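Capsid protein VP1 (Human polyomavirus 12, PDB 6Y5Z) probably forms the T=7 icosahedral shell of the virus, with disulfide-linked pentamers of this protein as the 72 building units. Local coordinates at residues T50-D55 against Q141-V146; E60-Y65 against P183-S188; V121-H126 against M246-A251; E133-Q138 against E195-F200; K156-V161 against A172-D177. All blocks are in the same frame, centred on the assembly; numbering follows the deposited sequence.

Interaction 1. Residues T50-D55 against Q141-V146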
# COMPACT_ATOMS: atom_id res chain seq x y z
N THR D 50 -31.69 -15.56 -11.92
CA THR D 50 -31.88 -15.80 -13.37
C THR D 50 -32.41 -14.54 -14.05
O THR D 50 -32.43 -14.51 -15.31
CB THR D 50 -32.81 -17.00 -13.61
OG1 THR D 50 -34.07 -16.67 -13.04
CG2 THR D 50 -32.26 -18.28 -13.02
N ALA D 51 -32.86 -13.56 -13.28
CA ALA D 51 -33.39 -12.27 -13.76
C ALA D 51 -33.40 -11.29 -12.59
O ALA D 51 -33.42 -11.75 -11.45
CB ALA D 51 -34.80 -12.48 -14.28
N ARG D 52 -33.45 -9.98 -12.87
CA ARG D 52 -33.53 -8.97 -11.79
C ARG D 52 -34.83 -9.13 -11.00
O ARG D 52 -34.83 -8.85 -9.80
CB ARG D 52 -33.53 -7.54 -12.34
CG ARG D 52 -32.17 -6.90 -12.44
CD ARG D 52 -32.30 -5.45 -12.84
NE ARG D 52 -32.07 -4.48 -11.78
CZ ARG D 52 -32.64 -3.29 -11.72
NH1 ARG D 52 -33.52 -2.92 -12.64
NH2 ARG D 52 -32.34 -2.44 -10.76
N GLU D 53 -35.90 -9.60 -11.65
CA GLU D 53 -37.25 -9.69 -11.05
C GLU D 53 -37.45 -11.01 -10.30
O GLU D 53 -38.50 -11.16 -9.68
CB GLU D 53 -38.31 -9.59 -12.16
CG GLU D 53 -38.31 -8.27 -12.87
CD GLU D 53 -37.22 -8.02 -13.90
OE1 GLU D 53 -36.55 -9.00 -14.38
OE2 GLU D 53 -37.03 -6.82 -14.23
N THR D 54 -36.52 -11.96 -10.39
CA THR D 54 -36.62 -13.27 -9.71
C THR D 54 -35.50 -13.43 -8.68
O THR D 54 -35.13 -14.56 -8.39
CB THR D 54 -36.59 -14.42 -10.72
OG1 THR D 54 -35.34 -14.37 -11.42
CG2 THR D 54 -37.74 -14.35 -11.69
N ASP D 55 -34.97 -12.33 -8.18
CA ASP D 55 -33.79 -12.34 -7.27
C ASP D 55 -34.33 -12.55 -5.85
O ASP D 55 -34.84 -11.57 -5.27
CB ASP D 55 -33.01 -11.06 -7.46
CG ASP D 55 -31.70 -11.01 -6.71
OD1 ASP D 55 -31.29 -12.02 -6.12
OD2 ASP D 55 -31.10 -9.92 -6.77
N GLN D 141 -29.08 -0.40 -1.35
CA GLN D 141 -29.08 -1.72 -2.02
C GLN D 141 -28.48 -1.59 -3.41
O GLN D 141 -28.64 -0.54 -4.05
CB GLN D 141 -30.50 -2.28 -2.16
CG GLN D 141 -31.19 -2.44 -0.81
CD GLN D 141 -32.60 -3.01 -0.85
OE1 GLN D 141 -33.28 -2.97 0.16
NE2 GLN D 141 -33.05 -3.55 -1.99
N GLN D 142 -27.92 -2.69 -3.91
CA GLN D 142 -27.42 -2.76 -5.30
C GLN D 142 -28.61 -2.79 -6.28
O GLN D 142 -28.47 -2.25 -7.39
CB GLN D 142 -26.50 -3.97 -5.47
CG GLN D 142 -25.80 -3.99 -6.83
CD GLN D 142 -24.53 -4.79 -6.77
OE1 GLN D 142 -23.44 -4.24 -6.57
NE2 GLN D 142 -24.68 -6.11 -6.81
N SER D 143 -29.73 -3.41 -5.89
CA SER D 143 -30.94 -3.56 -6.72
C SER D 143 -32.18 -3.37 -5.85
O SER D 143 -32.32 -4.09 -4.84
CB SER D 143 -30.98 -4.88 -7.42
OG SER D 143 -32.29 -5.08 -7.97
N HIS D 144 -33.06 -2.47 -6.25
CA HIS D 144 -34.34 -2.24 -5.54
C HIS D 144 -35.29 -3.42 -5.74
O HIS D 144 -36.29 -3.49 -5.01
CB HIS D 144 -34.93 -0.89 -5.96
CG HIS D 144 -35.58 -0.87 -7.30
ND1 HIS D 144 -36.96 -1.01 -7.47
CD2 HIS D 144 -35.05 -0.68 -8.54
CE1 HIS D 144 -37.24 -0.92 -8.76
NE2 HIS D 144 -36.09 -0.73 -9.45
N LEU D 145 -35.01 -4.35 -6.67
CA LEU D 145 -35.98 -5.41 -7.03
C LEU D 145 -35.75 -6.69 -6.24
O LEU D 145 -36.56 -7.63 -6.40
CB LEU D 145 -35.90 -5.66 -8.54
CG LEU D 145 -36.45 -4.53 -9.40
CD1 LEU D 145 -36.19 -4.80 -10.87
CD2 LEU D 145 -37.95 -4.35 -9.15
N VAL D 146 -34.71 -6.76 -5.39
CA VAL D 146 -34.45 -8.01 -4.62
C VAL D 146 -35.67 -8.28 -3.73
O VAL D 146 -36.18 -7.34 -3.11
CB VAL D 146 -33.16 -7.95 -3.80
CG1 VAL D 146 -32.92 -9.23 -3.01
CG2 VAL D 146 -31.94 -7.62 -4.66
O HOH W 1 -29.35 -2.99 -9.96
O HOH W 2 -32.65 -7.79 -8.39
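R52 lays its side chain along the S143-V146 type I turn, joining two VP1 loops. The turn opens with an ST turn: S143 OG accepts the backbone N-H of L145. From R52 CB, which is 4.1 Å from L145 CD1, the chain runs extended and then bends at chi3 (106°). R52 NE passes 3.9 Å from S143 OG. L145 CD1 covers one face of the guanidinium, offset toward its rim and 3.7 Å from R52 NH1. R52 NH2 comes 3.9 Å from H144 CD2, the guanidinium and imidazole planes 76° apart, and donates to a water held by Q142 O. A long, flat cation suits this place: NH1 also bonds T38 and the group makes a cation-pi contact with W39, both of a neighbouring subunit. A second water donates to R52 O and D55 OD2 and takes the proton of S143 OG, so this hydroxyl both gives and receives. D55 OD1 bonds H106 of that subunit, while D55 OD2 lies 3.2 Å from V146 CG2.

Interaction 2. Residues E60-Y65 against P183-S188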
# COMPACT_ATOMS: atom_id res chain seq x y z
N GLU D 60 -29.74 -17.94 4.30
CA GLU D 60 -28.47 -18.58 4.71
C GLU D 60 -27.35 -18.25 3.71
O GLU D 60 -26.22 -18.63 3.96
CB GLU D 60 -28.61 -20.10 4.84
CG GLU D 60 -29.87 -20.53 5.57
CD GLU D 60 -31.17 -20.36 4.78
OE1 GLU D 60 -31.17 -20.53 3.54
OE2 GLU D 60 -32.18 -20.04 5.41
N GLN D 61 -27.65 -17.58 2.59
CA GLN D 61 -26.65 -17.34 1.50
C GLN D 61 -26.04 -15.94 1.61
O GLN D 61 -25.23 -15.61 0.72
CB GLN D 61 -27.31 -17.59 0.14
CG GLN D 61 -27.54 -19.07 -0.11
CD GLN D 61 -28.23 -19.39 -1.42
OE1 GLN D 61 -28.11 -18.65 -2.38
NE2 GLN D 61 -28.95 -20.51 -1.43
N MET D 62 -26.39 -15.15 2.63
CA MET D 62 -25.94 -13.73 2.77
C MET D 62 -25.30 -13.52 4.13
O MET D 62 -25.75 -14.07 5.13
CB MET D 62 -27.11 -12.75 2.67
CG MET D 62 -27.80 -12.75 1.33
SD MET D 62 -29.21 -11.65 1.29
CE MET D 62 -30.43 -12.61 2.20
N PRO D 63 -24.20 -12.73 4.20
CA PRO D 63 -23.65 -12.34 5.50
C PRO D 63 -24.42 -11.20 6.18
O PRO D 63 -25.04 -10.38 5.52
CB PRO D 63 -22.22 -11.88 5.15
CG PRO D 63 -22.34 -11.40 3.71
CD PRO D 63 -23.33 -12.37 3.08
N TYR D 64 -24.34 -11.21 7.50
CA TYR D 64 -25.08 -10.30 8.40
C TYR D 64 -24.10 -9.58 9.31
O TYR D 64 -23.01 -10.08 9.57
CB TYR D 64 -26.08 -11.08 9.27
CG TYR D 64 -27.11 -11.81 8.46
CD1 TYR D 64 -28.28 -11.16 8.09
CD2 TYR D 64 -26.90 -13.09 8.00
CE1 TYR D 64 -29.22 -11.79 7.30
CE2 TYR D 64 -27.83 -13.73 7.20
CZ TYR D 64 -28.99 -13.06 6.83
OH TYR D 64 -29.91 -13.62 5.99
N TYR D 65 -24.56 -8.47 9.89
CA TYR D 65 -23.87 -7.83 11.03
C TYR D 65 -24.00 -8.72 12.26
O TYR D 65 -25.08 -9.28 12.50
CB TYR D 65 -24.41 -6.43 11.29
CG TYR D 65 -24.02 -5.42 10.24
CD1 TYR D 65 -22.73 -4.91 10.20
CD2 TYR D 65 -24.89 -5.00 9.26
CE1 TYR D 65 -22.33 -4.03 9.21
CE2 TYR D 65 -24.52 -4.11 8.27
CZ TYR D 65 -23.23 -3.60 8.24
OH TYR D 65 -22.86 -2.71 7.29
N PRO D 183 -28.82 -7.86 6.98
CA PRO D 183 -27.81 -8.25 5.99
C PRO D 183 -26.85 -7.09 5.70
O PRO D 183 -27.25 -5.95 5.61
CB PRO D 183 -28.56 -8.58 4.70
CG PRO D 183 -30.03 -8.52 5.07
CD PRO D 183 -30.17 -7.82 6.40
N ILE D 184 -25.56 -7.39 5.54
CA ILE D 184 -24.63 -6.26 5.23
C ILE D 184 -24.99 -5.67 3.86
O ILE D 184 -24.78 -4.47 3.65
CB ILE D 184 -23.15 -6.66 5.35
CG1 ILE D 184 -22.71 -7.61 4.24
CG2 ILE D 184 -22.81 -7.22 6.73
CD1 ILE D 184 -21.20 -7.74 4.16
N GLU D 185 -25.54 -6.45 2.93
CA GLU D 185 -25.74 -5.95 1.55
C GLU D 185 -26.85 -4.89 1.49
O GLU D 185 -26.97 -4.26 0.46
CB GLU D 185 -25.94 -7.08 0.54
CG GLU D 185 -27.29 -7.73 0.63
CD GLU D 185 -27.57 -8.72 -0.47
OE1 GLU D 185 -26.70 -9.58 -0.76
OE2 GLU D 185 -28.69 -8.63 -1.03
N THR D 186 -27.61 -4.66 2.57
CA THR D 186 -28.70 -3.65 2.56
C THR D 186 -28.45 -2.53 3.55
O THR D 186 -29.28 -1.64 3.58
CB THR D 186 -30.09 -4.27 2.80
OG1 THR D 186 -30.23 -4.73 4.14
CG2 THR D 186 -30.39 -5.39 1.84
N TRP D 187 -27.42 -2.59 4.39
CA TRP D 187 -27.28 -1.63 5.52
C TRP D 187 -25.84 -1.15 5.68
O TRP D 187 -24.93 -2.01 5.80
CB TRP D 187 -27.72 -2.27 6.84
CG TRP D 187 -29.16 -2.68 6.95
CD1 TRP D 187 -29.63 -3.95 7.03
CD2 TRP D 187 -30.30 -1.81 7.04
NE1 TRP D 187 -31.00 -3.93 7.17
CE2 TRP D 187 -31.43 -2.64 7.20
CE3 TRP D 187 -30.46 -0.42 7.04
CZ2 TRP D 187 -32.71 -2.10 7.31
CZ3 TRP D 187 -31.73 0.10 7.11
CH2 TRP D 187 -32.84 -0.73 7.27
N SER D 188 -25.67 0.16 5.77
CA SER D 188 -24.39 0.85 6.01
C SER D 188 -24.46 1.49 7.38
O SER D 188 -25.53 1.96 7.77
CB SER D 188 -24.17 1.92 4.98
OG SER D 188 -24.08 1.38 3.69
O HOH W 3 -25.47 -9.40 2.95
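Y64 and P183 form a single beta bridge, their CA atoms 4.2 Å apart, and I184 N donates to P63 O over 3.0 Å at a nearly straight 164°. P63 O also receives a proton from a water that accepts from E185 N, so it is gripped twice, and P183 CA adds a CA-H...O contact. The P183 ring offers an apolar surface to the Y64 ring, P183 CG lying 4.0 Å from Y64 CE1 and P183 N 3.5 Å from Y64 CD1. In I184, the apolar wedge, CG1 sits between the backbone N and carbonyl carbon (chi1 70°) and goes to P63 CG, whereas CG2 stands over the centre of the Y65 ring, 3.8 Å from its centroid: a CH-pi contact 7° off the normal. Tyrosine serves Y65 doubly, because beyond that greasy face its OH donates to W187 O at 2.6 Å, the oxygen lying at the ring edge and in its plane. M62 SD lies 3.8 Å from E185 CD, the two side chains crossing at about a right angle. The E185 carboxylate is held by Y148 and by H106 of a neighbouring subunit. The loop before strand 66-71 thus packs on the turn leading into strand 187-189, against strands 124-131 (M127) and 237-250 (C243) of the VP1 jelly roll.

Interaction 3. Residues V121-H126 against M246-A251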
# COMPACT_ATOMS: atom_id res chain seq x y z
N VAL D 121 -10.55 -16.57 -1.16
CA VAL D 121 -10.20 -15.31 -1.87
C VAL D 121 -11.48 -14.59 -2.26
O VAL D 121 -12.58 -15.19 -2.30
CB VAL D 121 -9.31 -15.56 -3.10
CG1 VAL D 121 -7.91 -16.04 -2.74
CG2 VAL D 121 -9.96 -16.52 -4.06
N GLY D 122 -11.34 -13.32 -2.63
CA GLY D 122 -12.45 -12.50 -3.11
C GLY D 122 -12.65 -11.28 -2.27
O GLY D 122 -11.69 -10.75 -1.69
N SER D 123 -13.88 -10.78 -2.24
CA SER D 123 -14.23 -9.49 -1.64
C SER D 123 -14.17 -9.59 -0.11
O SER D 123 -14.57 -10.61 0.47
CB SER D 123 -15.58 -9.03 -2.09
OG SER D 123 -15.59 -8.73 -3.49
N THR D 124 -13.61 -8.57 0.52
CA THR D 124 -13.48 -8.48 1.98
C THR D 124 -14.26 -7.27 2.48
O THR D 124 -14.35 -6.23 1.81
CB THR D 124 -12.02 -8.46 2.41
OG1 THR D 124 -11.40 -7.33 1.83
CG2 THR D 124 -11.29 -9.70 1.99
N TYR D 125 -14.85 -7.43 3.65
CA TYR D 125 -15.64 -6.38 4.31
C TYR D 125 -15.38 -6.51 5.81
O TYR D 125 -15.73 -7.55 6.40
CB TYR D 125 -17.12 -6.52 3.97
CG TYR D 125 -17.97 -5.42 4.53
CD1 TYR D 125 -18.06 -4.21 3.87
CD2 TYR D 125 -18.65 -5.58 5.72
CE1 TYR D 125 -18.81 -3.16 4.38
CE2 TYR D 125 -19.43 -4.56 6.22
CZ TYR D 125 -19.53 -3.36 5.54
OH TYR D 125 -20.27 -2.32 6.05
N HIS D 126 -14.71 -5.52 6.36
CA HIS D 126 -14.37 -5.49 7.80
C HIS D 126 -15.02 -4.26 8.39
O HIS D 126 -14.91 -3.18 7.78
CB HIS D 126 -12.87 -5.47 8.05
CG HIS D 126 -12.21 -6.73 7.64
ND1 HIS D 126 -12.36 -7.89 8.36
CD2 HIS D 126 -11.41 -7.01 6.60
CE1 HIS D 126 -11.68 -8.84 7.77
NE2 HIS D 126 -11.07 -8.33 6.69
N MET D 246 -14.05 -12.56 4.89
CA MET D 246 -12.66 -12.77 4.41
C MET D 246 -12.63 -13.13 2.93
O MET D 246 -11.53 -13.11 2.36
CB MET D 246 -12.01 -13.91 5.20
CG MET D 246 -11.87 -13.61 6.67
SD MET D 246 -10.80 -12.19 7.00
CE MET D 246 -9.22 -12.76 6.38
N GLY D 247 -13.77 -13.41 2.31
CA GLY D 247 -13.85 -13.80 0.91
C GLY D 247 -14.73 -15.01 0.74
O GLY D 247 -15.58 -15.26 1.64
N TRP D 248 -14.49 -15.76 -0.32
CA TRP D 248 -15.28 -16.98 -0.64
C TRP D 248 -14.39 -18.21 -0.58
O TRP D 248 -13.26 -18.21 -1.11
CB TRP D 248 -15.99 -16.87 -1.99
CG TRP D 248 -17.00 -15.76 -2.00
CD1 TRP D 248 -18.20 -15.71 -1.36
CD2 TRP D 248 -16.87 -14.51 -2.69
NE1 TRP D 248 -18.83 -14.52 -1.60
CE2 TRP D 248 -18.02 -13.76 -2.40
CE3 TRP D 248 -15.88 -13.97 -3.53
CZ2 TRP D 248 -18.19 -12.47 -2.90
CZ3 TRP D 248 -16.06 -12.70 -4.03
CH2 TRP D 248 -17.20 -11.97 -3.72
N PHE D 249 -14.97 -19.27 -0.02
CA PHE D 249 -14.42 -20.64 0.01
C PHE D 249 -15.03 -21.43 -1.14
O PHE D 249 -16.24 -21.29 -1.37
CB PHE D 249 -14.77 -21.27 1.36
CG PHE D 249 -14.29 -22.68 1.57
CD1 PHE D 249 -15.11 -23.76 1.27
CD2 PHE D 249 -13.04 -22.94 2.11
CE1 PHE D 249 -14.66 -25.05 1.45
CE2 PHE D 249 -12.62 -24.24 2.33
CZ PHE D 249 -13.43 -25.30 1.98
N THR D 250 -14.24 -22.24 -1.83
CA THR D 250 -14.79 -23.18 -2.84
C THR D 250 -14.41 -24.61 -2.46
O THR D 250 -13.23 -24.98 -2.51
CB THR D 250 -14.31 -22.85 -4.26
OG1 THR D 250 -14.48 -21.46 -4.52
CG2 THR D 250 -15.05 -23.66 -5.30
N ALA D 251 -15.43 -25.40 -2.12
CA ALA D 251 -15.27 -26.83 -1.78
C ALA D 251 -14.96 -27.62 -3.05
O ALA D 251 -15.41 -27.24 -4.16
CB ALA D 251 -16.53 -27.35 -1.14
O HOH W 4 -10.24 -12.36 0.21
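An antiparallel hydrogen-bonded pair, V121 with W248, ties the loop entering strand 124-131 to strand 237-250 of the jelly roll. W248 N donates to V121 O at 2.8 Å and 169°, from above the carbonyl plane, and V121 N returns a bond of 3.2 Å to W248 O. Two glycines allow the close passage. G122 and G247 both have positive phi, which suits glycine, and where G122 lacks a side chain the W248 indole moves in, its CZ3 3.7 Å from G122 CA and 3.4 Å from S123 N. G247 has no CB to press on V121 C, and its CA makes a CA-H...O contact with S123 O. M246, folded back at chi2 and chi3, brings SD to the edge of the H126 ring, 3.5 Å from CE1 and in the ring plane. D244 holds H126 ND1, which helps fix the imidazole. The indole of W248 meets F259 edge-to-face. Strand 124-131 lies between strands 197-204 and 237-250, and strand 257-276 follows beyond, with M246 bonded through its backbone to R260.

Interaction 4. Residues E133-Q138 against E195-F200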
# COMPACT_ATOMS: atom_id res chain seq x y z
N GLU D 133 -25.08 3.00 22.59
CA GLU D 133 -26.46 2.65 22.13
C GLU D 133 -26.28 1.91 20.82
O GLU D 133 -25.17 1.82 20.31
CB GLU D 133 -27.31 3.91 22.02
CG GLU D 133 -26.81 4.92 21.01
CD GLU D 133 -27.41 6.28 21.28
OE1 GLU D 133 -28.45 6.58 20.65
OE2 GLU D 133 -26.84 7.02 22.11
N PRO D 134 -27.34 1.29 20.26
CA PRO D 134 -27.18 0.50 19.04
C PRO D 134 -26.64 1.35 17.88
O PRO D 134 -26.90 2.54 17.79
CB PRO D 134 -28.60 0.01 18.75
CG PRO D 134 -29.29 0.05 20.12
CD PRO D 134 -28.71 1.26 20.81
N LEU D 135 -25.87 0.69 17.03
CA LEU D 135 -25.33 1.30 15.79
C LEU D 135 -26.51 1.78 14.91
O LEU D 135 -27.44 0.99 14.65
CB LEU D 135 -24.45 0.27 15.07
CG LEU D 135 -23.87 0.72 13.72
CD1 LEU D 135 -22.80 1.76 13.94
CD2 LEU D 135 -23.29 -0.48 12.98
N ASP D 136 -26.47 3.03 14.48
CA ASP D 136 -27.46 3.57 13.51
C ASP D 136 -27.10 3.09 12.10
O ASP D 136 -25.89 3.18 11.73
CB ASP D 136 -27.50 5.10 13.56
CG ASP D 136 -27.99 5.64 14.90
OD1 ASP D 136 -29.11 5.25 15.29
OD2 ASP D 136 -27.24 6.41 15.54
N LEU D 137 -28.08 2.57 11.37
CA LEU D 137 -27.92 2.01 10.01
C LEU D 137 -28.69 2.85 9.00
O LEU D 137 -29.81 3.34 9.29
CB LEU D 137 -28.41 0.56 9.96
CG LEU D 137 -27.70 -0.42 10.89
CD1 LEU D 137 -28.39 -1.78 10.84
CD2 LEU D 137 -26.24 -0.55 10.53
N GLN D 138 -28.11 2.98 7.81
CA GLN D 138 -28.72 3.63 6.64
C GLN D 138 -28.91 2.55 5.59
O GLN D 138 -27.92 1.84 5.25
CB GLN D 138 -27.85 4.78 6.15
CG GLN D 138 -28.23 5.27 4.76
CD GLN D 138 -29.57 5.97 4.72
OE1 GLN D 138 -29.77 6.95 5.42
NE2 GLN D 138 -30.42 5.54 3.80
N GLU D 195 -23.84 9.60 16.84
CA GLU D 195 -23.12 10.63 17.63
C GLU D 195 -22.42 9.96 18.83
O GLU D 195 -21.38 10.48 19.29
CB GLU D 195 -24.06 11.74 18.09
CG GLU D 195 -23.32 12.89 18.76
N ASN D 196 -22.98 8.86 19.31
CA ASN D 196 -22.55 8.18 20.55
C ASN D 196 -21.98 6.80 20.23
O ASN D 196 -21.94 5.94 21.12
CB ASN D 196 -23.74 8.09 21.50
CG ASN D 196 -23.36 7.75 22.92
OD1 ASN D 196 -22.31 8.20 23.39
ND2 ASN D 196 -24.23 7.00 23.60
N THR D 197 -21.45 6.61 19.01
CA THR D 197 -20.80 5.36 18.57
C THR D 197 -19.59 5.75 17.73
O THR D 197 -19.68 6.74 17.01
CB THR D 197 -21.75 4.48 17.75
OG1 THR D 197 -22.75 3.96 18.64
CG2 THR D 197 -21.04 3.34 17.06
N ARG D 198 -18.52 4.98 17.81
CA ARG D 198 -17.38 5.10 16.88
C ARG D 198 -17.38 3.86 16.01
O ARG D 198 -17.44 2.75 16.59
CB ARG D 198 -16.04 5.23 17.60
CG ARG D 198 -15.99 6.33 18.64
CD ARG D 198 -16.42 7.71 18.17
NE ARG D 198 -16.32 8.55 19.35
CZ ARG D 198 -17.33 9.12 19.99
NH1 ARG D 198 -18.55 9.10 19.50
NH2 ARG D 198 -17.08 9.79 21.10
N TYR D 199 -17.40 4.03 14.69
CA TYR D 199 -17.30 2.86 13.79
C TYR D 199 -16.13 3.04 12.84
O TYR D 199 -15.75 4.20 12.58
CB TYR D 199 -18.60 2.58 13.05
CG TYR D 199 -19.03 3.61 12.05
CD1 TYR D 199 -18.54 3.61 10.76
CD2 TYR D 199 -19.92 4.61 12.40
CE1 TYR D 199 -18.94 4.57 9.85
CE2 TYR D 199 -20.34 5.57 11.50
CZ TYR D 199 -19.82 5.57 10.22
OH TYR D 199 -20.21 6.50 9.30
N PHE D 200 -15.61 1.91 12.36
CA PHE D 200 -14.39 1.81 11.52
C PHE D 200 -14.61 0.65 10.56
O PHE D 200 -15.05 -0.41 11.00
CB PHE D 200 -13.16 1.55 12.39
CG PHE D 200 -13.01 2.46 13.60
CD1 PHE D 200 -13.69 2.18 14.78
CD2 PHE D 200 -12.17 3.55 13.56
CE1 PHE D 200 -13.55 3.02 15.87
CE2 PHE D 200 -11.99 4.36 14.67
CZ PHE D 200 -12.67 4.07 15.83
O HOH W 5 -23.20 1.24 18.61
O HOH W 6 -25.13 4.66 17.66
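E133 OE2 accepts N196 ND2 at 3.0 Å, with 151° at the hydrogen and the anti lone pair in use. Carboxylate and amide stand almost perpendicular, 80° apart, so they cross instead of lying flat on each other. Beside them L135 CD1 meets T197 CG2 at 3.9 Å and reaches the Y199 ring. Threonine suits this spot because its two branches part company. With OG1 beside the backbone N (chi1 -70°), CG2 falls anti to that N and faces L135, while OG1 meets two waters. One of these donates to E133 O at 2.7 Å, and the other lies 2.8 Å from P134 O. Farther out, K234 forms a salt bridge with the same E133 OE2, and L232 O accepts from N196 ND2, so both ends of the amide-carboxylate bond have second partners. Y199 OH bonds E95 of a neighbouring subunit. With K234 and N196 both on E133 OE2, the charged form of the carboxylate is probably favoured.

Interaction 5. Residues K156-V161 against A172-D177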
# COMPACT_ATOMS: atom_id res chain seq x y z
N LYS D 156 -37.14 -2.56 3.41
CA LYS D 156 -38.62 -2.75 3.26
C LYS D 156 -39.28 -2.79 4.64
O LYS D 156 -40.48 -2.42 4.75
CB LYS D 156 -38.92 -4.03 2.48
CG LYS D 156 -40.39 -4.23 2.16
CD LYS D 156 -40.67 -5.55 1.51
CE LYS D 156 -42.15 -5.75 1.25
NZ LYS D 156 -42.39 -7.00 0.50
N SER D 157 -38.56 -3.24 5.68
CA SER D 157 -39.07 -3.32 7.08
C SER D 157 -39.42 -1.92 7.60
O SER D 157 -40.24 -1.87 8.55
CB SER D 157 -38.09 -4.00 7.99
OG SER D 157 -37.76 -5.29 7.51
N VAL D 158 -38.81 -0.85 7.08
CA VAL D 158 -38.90 0.52 7.66
C VAL D 158 -39.44 1.55 6.67
O VAL D 158 -39.82 2.63 7.13
CB VAL D 158 -37.55 0.98 8.23
CG1 VAL D 158 -37.04 0.01 9.29
CG2 VAL D 158 -36.50 1.23 7.15
N THR D 159 -39.47 1.27 5.38
CA THR D 159 -39.90 2.26 4.37
C THR D 159 -40.31 1.57 3.08
O THR D 159 -40.11 0.37 2.94
CB THR D 159 -38.80 3.32 4.16
OG1 THR D 159 -39.37 4.46 3.51
CG2 THR D 159 -37.64 2.80 3.35
N ASP D 160 -40.93 2.33 2.20
CA ASP D 160 -41.30 1.93 0.82
C ASP D 160 -40.01 1.81 0.01
O ASP D 160 -39.28 2.81 -0.10
CB ASP D 160 -42.21 2.97 0.19
CG ASP D 160 -43.57 3.11 0.87
OD1 ASP D 160 -44.18 2.07 1.17
OD2 ASP D 160 -44.00 4.27 1.07
N VAL D 161 -39.74 0.63 -0.51
CA VAL D 161 -38.51 0.41 -1.33
C VAL D 161 -38.80 0.77 -2.79
O VAL D 161 -39.75 0.21 -3.41
CB VAL D 161 -37.98 -1.01 -1.14
CG1 VAL D 161 -36.80 -1.29 -2.06
CG2 VAL D 161 -37.57 -1.19 0.31
N ALA D 172 -34.78 5.38 4.90
CA ALA D 172 -34.34 4.00 5.20
C ALA D 172 -33.41 3.99 6.41
O ALA D 172 -32.19 3.81 6.25
CB ALA D 172 -33.71 3.37 3.99
N LYS D 173 -33.96 4.24 7.59
CA LYS D 173 -33.20 4.32 8.85
C LYS D 173 -33.57 3.15 9.73
O LYS D 173 -34.77 2.84 9.86
CB LYS D 173 -33.47 5.61 9.62
CG LYS D 173 -33.23 6.90 8.85
CD LYS D 173 -31.77 7.08 8.47
CE LYS D 173 -31.48 8.49 8.03
NZ LYS D 173 -30.08 8.69 7.61
N ALA D 174 -32.59 2.56 10.39
CA ALA D 174 -32.83 1.49 11.38
C ALA D 174 -31.69 1.48 12.40
O ALA D 174 -30.73 2.25 12.27
CB ALA D 174 -32.98 0.16 10.69
N LYS D 175 -31.88 0.72 13.46
CA LYS D 175 -30.85 0.48 14.50
C LYS D 175 -30.44 -0.98 14.48
O LYS D 175 -31.30 -1.85 14.30
CB LYS D 175 -31.41 0.90 15.85
CG LYS D 175 -31.65 2.40 15.96
CD LYS D 175 -32.34 2.87 17.20
CE LYS D 175 -32.61 4.35 17.11
NZ LYS D 175 -32.79 4.98 18.44
N LEU D 176 -29.14 -1.26 14.67
CA LEU D 176 -28.63 -2.64 14.68
C LEU D 176 -28.96 -3.25 16.05
O LEU D 176 -28.14 -3.12 16.97
CB LEU D 176 -27.14 -2.64 14.37
CG LEU D 176 -26.47 -4.02 14.37
CD1 LEU D 176 -27.25 -5.02 13.52
CD2 LEU D 176 -25.03 -3.92 13.90
N ASP D 177 -30.13 -3.88 16.15
CA ASP D 177 -30.68 -4.33 17.45
C ASP D 177 -30.90 -5.84 17.47
O ASP D 177 -31.44 -6.34 18.46
CB ASP D 177 -31.95 -3.54 17.77
CG ASP D 177 -33.09 -3.74 16.80
OD1 ASP D 177 -32.96 -4.58 15.86
OD2 ASP D 177 -34.09 -3.02 16.95
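The NZ atom of K173, a residue whose carbonyl meets V158 across the contact, is held by three groups: a hydrogen bond to Q138 OE1, a salt bridge to D190 and a weak bond to S192. A long cationic side chain suits this, anchoring one side of the strand while the backbone meets the loop 156-161. There the isopropyl group of V158 is set against K173 O, with CG2 at 3.6 Å and CG1 at 3.7 Å. CG1 also reaches A174 CB at 4.3 Å. Next to it T159 CG2, set between the backbone N and the carbonyl carbon, lies 4.0 Å from both CA and CB of A172. T159 divides its work: the methyl packs, and OG1, anti to the backbone N at chi1 -163°, bonds S171. Small alanines let these branched side chains come close to the strand. Strand 173-175 is an outer member of the three-strand sheet, bonded antiparallel to strand 136-139 through A174 and L137, with strand 187-189 on the other side of that central strand.

How the interactions relate
Interactions 2, 4 and 5 share the three-strand sheet: strand 136-139 in the middle carries part of interaction 4, strand 173-175 part of interaction 5 and strand 187-189 part of interaction 2. Their centres lie 13 to 17 Å apart, and W187 packs on A174. Interaction 1 touches interaction 2 through Q141 and T186, and interaction 5 through H144 and V161. Interaction 3 sits in the larger sheet, where strand 124-131 pairs with strand 197-204 of interaction 4; Y65 and Y125 probably hydrogen-bond, joining interactions 2 and 3. Along the chain, interaction 5 falls within the spans of 2, 3 and 4. Interactions 1 to 4 also touch a neighbouring subunit, so loop packing and pentamer interface are built together.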